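Local coordinates for avirulence protein AvrP123 (Melampsora lini, PDB 5VJJ) that is a zinc-binding avirulence effector of flax rust, possibly acting in the host nucleus and recognised by the flax resistance protein P, at residues G45-R57 and G62-Q74. Residues are numbered along the deposited sequence; the frame is centred on the assembly and turned at random.
Sequences GDCPGPAEQYMYR and GPRSHVACSGVHQ. With ZN (zinc ion), chain D.
Y56 and H66 meet at the tight part of this contact, where strands 51-57 and 64-69 pair antiparallel, their axes at 156°. With chi1 at 47°, CG of Y56, a buried residue, sits between backbone N and carbonyl carbon, which brings the ring over its partner strand: O of R64 lies over the centre of one face. The same ring's OH reaches the edge of the H66 imidazole in its plane, hydrogen-bonding ND1 at 3.1 Å; either could be the donor. Across the imidazole, NE2 approaches CD2 of Y54 at 3.6 Å, the two rings oblique at 55°, while CE2 of Y54 meets CB of A68 at its ring edge. Backbone bonds set the register of the two strands, E52 N to A68 O (2.7 Å) and R64 N to Y56 O (3.0 Å) among them.

The other face mixes polar and apolar contacts. OG of S65 donates to O of Y54 (2.7 Å) from above the carbonyl plane and accepts from NE2 of Q53, lying close to the amide plane of Q53. CB of A51 packs on CB of C69. The solvent side is V67, R57 and P63, all exposed; CD of R57 merely lies alongside the P63 ring.

Beyond the strands, zinc joins the segments through C47 SG, C69 SG (2.2 Å) and H73 NE2 (2.0 Å). Each thiolate also accepts a backbone N-H two residues on, from G49 and G71 respectively. The arrangement is an antiparallel beta hairpin whose open end runs into a zinc site of three cysteines and one histidine (C33, C47, C69, H73), while C58 and C61 at its turn bind another zinc.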
loop_
_atom_site.group_PDB
_atom_site.type_symbol
_atom_site.label_atom_id
_atom_site.label_comp_id
_atom_site.label_asym_id
_atom_site.label_seq_id
_atom_site.Cartn_x
_atom_site.Cartn_y
_atom_site.Cartn_z
ATOM N N GLY A 45 10.518 -15.747 1.254
ATOM C CA GLY A 45 9.832 -15.246 2.433
ATOM C C GLY A 45 8.863 -14.139 2.078
ATOM O O GLY A 45 8.928 -13.544 0.997
ATOM N N ASP A 46 7.962 -13.873 3.018
ATOM C CA ASP A 46 6.981 -12.809 2.883
ATOM C C ASP A 46 7.538 -11.496 3.417
ATOM O O ASP A 46 8.312 -11.471 4.377
ATOM C CB ASP A 46 5.700 -13.151 3.644
ATOM C CG ASP A 46 5.193 -14.544 3.344
ATOM O OD1 ASP A 46 5.275 -14.978 2.177
ATOM O OD2 ASP A 46 4.700 -15.202 4.282
ATOM N N CYS A 47 7.120 -10.404 2.797
ATOM C CA CYS A 47 7.442 -9.088 3.324
ATOM C C CYS A 47 6.681 -8.864 4.626
ATOM O O CYS A 47 5.453 -9.006 4.644
ATOM C CB CYS A 47 7.079 -7.999 2.324
ATOM S SG CYS A 47 7.255 -6.334 3.010
ATOM N N PRO A 48 7.358 -8.520 5.729
ATOM C CA PRO A 48 6.637 -8.246 6.984
ATOM C C PRO A 48 5.898 -6.919 7.008
ATOM O O PRO A 48 5.271 -6.608 8.027
ATOM C CB PRO A 48 7.752 -8.250 8.043
ATOM C CG PRO A 48 8.944 -8.851 7.374
ATOM C CD PRO A 48 8.814 -8.525 5.934
ATOM N N GLY A 49 5.953 -6.126 5.942
ATOM C CA GLY A 49 5.336 -4.811 5.947
ATOM C C GLY A 49 6.296 -3.746 6.442
ATOM O O GLY A 49 7.509 -3.963 6.454
ATOM N N PRO A 50 5.766 -2.591 6.873
ATOM C CA PRO A 50 4.338 -2.262 6.979
ATOM C C PRO A 50 3.668 -1.961 5.636
ATOM O O PRO A 50 4.227 -1.237 4.803
ATOM C CB PRO A 50 4.328 -1.008 7.869
ATOM C CG PRO A 50 5.729 -0.855 8.397
ATOM C CD PRO A 50 6.610 -1.501 7.385
ATOM N N ALA A 51 2.470 -2.508 5.440
ATOM C CA ALA A 51 1.687 -2.271 4.238
ATOM C C ALA A 51 0.295 -1.802 4.628
ATOM O O ALA A 51 -0.250 -2.214 5.657
ATOM C CB ALA A 51 1.598 -3.533 3.376
ATOM N N GLU A 52 -0.277 -0.930 3.797
ATOM C CA GLU A 52 -1.594 -0.358 4.036
ATOM C C GLU A 52 -2.405 -0.396 2.753
ATOM O O GLU A 52 -1.858 -0.301 1.650
ATOM C CB GLU A 52 -1.525 1.097 4.527
ATOM C CG GLU A 52 -1.007 1.275 5.934
ATOM C CD GLU A 52 -1.080 2.720 6.381
ATOM O OE1 GLU A 52 -1.086 3.612 5.502
ATOM O OE2 GLU A 52 -1.137 2.958 7.607
ATOM N N GLN A 53 -3.719 -0.516 2.909
ATOM C CA GLN A 53 -4.647 -0.511 1.792
ATOM C C GLN A 53 -5.477 0.764 1.824
ATOM O O GLN A 53 -5.880 1.233 2.898
ATOM C CB GLN A 53 -5.559 -1.735 1.826
ATOM C CG GLN A 53 -6.482 -1.840 0.628
ATOM C CD GLN A 53 -7.180 -3.182 0.563
ATOM O OE1 GLN A 53 -6.797 -4.126 1.253
ATOM N NE2 GLN A 53 -8.215 -3.272 -0.262
ATOM N N TYR A 54 -5.714 1.329 0.642
ATOM C CA TYR A 54 -6.449 2.574 0.493
ATOM C C TYR A 54 -7.742 2.300 -0.258
ATOM O O TYR A 54 -7.724 1.684 -1.327
ATOM C CB TYR A 54 -5.614 3.621 -0.246
ATOM C CG TYR A 54 -4.275 3.892 0.405
ATOM C CD1 TYR A 54 -4.181 4.688 1.540
ATOM C CD2 TYR A 54 -3.106 3.349 -0.114
ATOM C CE1 TYR A 54 -2.957 4.935 2.141
ATOM C CE2 TYR A 54 -1.879 3.590 0.480
ATOM C CZ TYR A 54 -1.811 4.383 1.604
ATOM O OH TYR A 54 -0.595 4.623 2.194
ATOM N N MET A 55 -8.855 2.737 0.322
ATOM C CA MET A 55 -10.171 2.659 -0.297
ATOM C C MET A 55 -10.610 4.077 -0.626
ATOM O O MET A 55 -10.652 4.937 0.261
ATOM C CB MET A 55 -11.180 1.988 0.637
ATOM C CG MET A 55 -10.963 0.495 0.841
ATOM S SD MET A 55 -11.517 -0.444 -0.591
ATOM C CE MET A 55 -11.864 -2.028 0.161
ATOM N N TYR A 56 -10.928 4.326 -1.892
ATOM C CA TYR A 56 -11.339 5.656 -2.307
ATOM C C TYR A 56 -12.315 5.549 -3.471
ATOM O O TYR A 56 -12.554 4.472 -4.021
ATOM C CB TYR A 56 -10.126 6.508 -2.679
ATOM C CG TYR A 56 -9.155 5.798 -3.584
ATOM C CD1 TYR A 56 -8.083 5.091 -3.063
ATOM C CD2 TYR A 56 -9.310 5.831 -4.962
ATOM C CE1 TYR A 56 -7.191 4.441 -3.889
ATOM C CE2 TYR A 56 -8.424 5.189 -5.790
ATOM C CZ TYR A 56 -7.365 4.495 -5.254
ATOM O OH TYR A 56 -6.476 3.846 -6.090
ATOM N N ARG A 57 -12.888 6.695 -3.830
ATOM C CA ARG A 57 -13.884 6.812 -4.892
ATOM C C ARG A 57 -13.365 7.864 -5.866
ATOM O O ARG A 57 -13.601 9.056 -5.678
ATOM C CB ARG A 57 -15.251 7.193 -4.322
ATOM C CG ARG A 57 -16.371 7.311 -5.358
ATOM C CD ARG A 57 -17.010 5.964 -5.642
ATOM N NE ARG A 57 -17.899 5.539 -4.562
ATOM C CZ ARG A 57 -19.223 5.691 -4.560
ATOM N NH1 ARG A 57 -19.850 6.255 -5.587
ATOM N NH2 ARG A 57 -19.927 5.268 -3.522
ATOM N N GLY A 62 -14.114 5.887 -10.388
ATOM C CA GLY A 62 -15.077 5.374 -9.445
ATOM C C GLY A 62 -14.401 4.560 -8.360
ATOM O O GLY A 62 -13.188 4.660 -8.147
ATOM N N PRO A 63 -15.173 3.729 -7.653
ATOM C CA PRO A 63 -14.602 2.940 -6.547
ATOM C C PRO A 63 -13.328 2.201 -6.926
ATOM O O PRO A 63 -13.332 1.416 -7.878
ATOM C CB PRO A 63 -15.730 1.958 -6.198
ATOM C CG PRO A 63 -16.990 2.643 -6.651
ATOM C CD PRO A 63 -16.609 3.463 -7.851
ATOM N N ARG A 64 -12.238 2.432 -6.194
ATOM C CA ARG A 64 -10.966 1.792 -6.510
ATOM C C ARG A 64 -10.131 1.675 -5.242
ATOM O O ARG A 64 -10.402 2.332 -4.234
ATOM C CB ARG A 64 -10.202 2.564 -7.596
ATOM C CG ARG A 64 -9.022 1.802 -8.184
ATOM C CD ARG A 64 -8.424 2.516 -9.385
ATOM N NE ARG A 64 -7.411 1.704 -10.055
ATOM C CZ ARG A 64 -6.781 2.059 -11.171
ATOM N NH1 ARG A 64 -7.056 3.218 -11.757
ATOM N NH2 ARG A 64 -5.874 1.252 -11.703
ATOM N N SER A 65 -9.108 0.824 -5.306
ATOM C CA SER A 65 -8.269 0.534 -4.153
ATOM C C SER A 65 -6.887 0.102 -4.626
ATOM O O SER A 65 -6.729 -0.404 -5.739
ATOM C CB SER A 65 -8.901 -0.564 -3.281
ATOM O OG SER A 65 -8.113 -0.843 -2.133
ATOM N N HIS A 66 -5.885 0.313 -3.769
ATOM C CA HIS A 66 -4.538 -0.193 -4.005
ATOM C C HIS A 66 -3.795 -0.222 -2.677
ATOM O O HIS A 66 -4.174 0.455 -1.716
ATOM C CB HIS A 66 -3.772 0.645 -5.042
ATOM C CG HIS A 66 -3.222 1.933 -4.511
ATOM N ND1 HIS A 66 -3.757 3.161 -4.837
ATOM C CD2 HIS A 66 -2.167 2.187 -3.701
ATOM C CE1 HIS A 66 -3.065 4.114 -4.241
ATOM N NE2 HIS A 66 -2.096 3.550 -3.542
ATOM N N VAL A 67 -2.714 -1.002 -2.643
ATOM C CA VAL A 67 -1.942 -1.236 -1.426
ATOM C C VAL A 67 -0.564 -0.608 -1.584
ATOM O O VAL A 67 0.009 -0.603 -2.679
ATOM C CB VAL A 67 -1.834 -2.744 -1.113
ATOM C CG1 VAL A 67 -0.891 -3.003 0.056
ATOM C CG2 VAL A 67 -3.207 -3.321 -0.804
ATOM N N ALA A 68 -0.044 -0.070 -0.484
ATOM C CA ALA A 68 1.288 0.512 -0.435
ATOM C C ALA A 68 2.043 -0.088 0.741
ATOM O O ALA A 68 1.456 -0.395 1.783
ATOM C CB ALA A 68 1.234 2.038 -0.296
ATOM N N CYS A 69 3.355 -0.252 0.566
ATOM C CA CYS A 69 4.183 -0.936 1.547
ATOM C C CYS A 69 5.517 -0.225 1.683
ATOM O O CYS A 69 6.117 0.179 0.685
ATOM C CB CYS A 69 4.424 -2.400 1.155
ATOM S SG CYS A 69 5.306 -3.370 2.404
ATOM N N SER A 70 5.984 -0.095 2.925
ATOM C CA SER A 70 7.271 0.520 3.220
ATOM C C SER A 70 8.374 -0.500 3.474
ATOM O O SER A 70 9.527 -0.108 3.684
ATOM C CB SER A 70 7.145 1.448 4.430
ATOM O OG SER A 70 6.334 2.572 4.128
ATOM N N GLY A 71 8.055 -1.790 3.468
ATOM C CA GLY A 71 9.077 -2.808 3.607
ATOM C C GLY A 71 10.063 -2.778 2.454
ATOM O O GLY A 71 9.852 -2.151 1.416
ATOM N N VAL A 72 11.171 -3.487 2.649
ATOM C CA VAL A 72 12.212 -3.591 1.633
ATOM C C VAL A 72 11.929 -4.832 0.798
ATOM O O VAL A 72 11.940 -5.954 1.316
ATOM C CB VAL A 72 13.612 -3.652 2.264
ATOM C CG1 VAL A 72 14.678 -3.785 1.185
ATOM C CG2 VAL A 72 13.870 -2.414 3.112
ATOM N N HIS A 73 11.668 -4.631 -0.494
ATOM C CA HIS A 73 11.395 -5.728 -1.413
ATOM C C HIS A 73 12.603 -6.133 -2.245
ATOM O O HIS A 73 12.724 -7.309 -2.604
ATOM C CB HIS A 73 10.244 -5.352 -2.353
ATOM C CG HIS A 73 8.957 -5.064 -1.643
ATOM N ND1 HIS A 73 7.857 -4.529 -2.279
ATOM C CD2 HIS A 73 8.594 -5.241 -0.350
ATOM C CE1 HIS A 73 6.873 -4.388 -1.410
ATOM N NE2 HIS A 73 7.294 -4.814 -0.232
ATOM N N GLN A 74 13.495 -5.195 -2.559
ATOM C CA GLN A 74 14.711 -5.485 -3.307
ATOM C C GLN A 74 15.907 -4.900 -2.574
ATOM O O GLN A 74 15.803 -3.867 -1.906
ATOM C CB GLN A 74 14.665 -4.910 -4.732
ATOM C CG GLN A 74 13.660 -5.573 -5.655
ATOM C CD GLN A 74 13.829 -5.143 -7.102
ATOM O OE1 GLN A 74 14.824 -4.513 -7.461
ATOM N NE2 GLN A 74 12.853 -5.479 -7.940
HETATM ZN ZN ZN D . 6.080 -5.150 1.369
#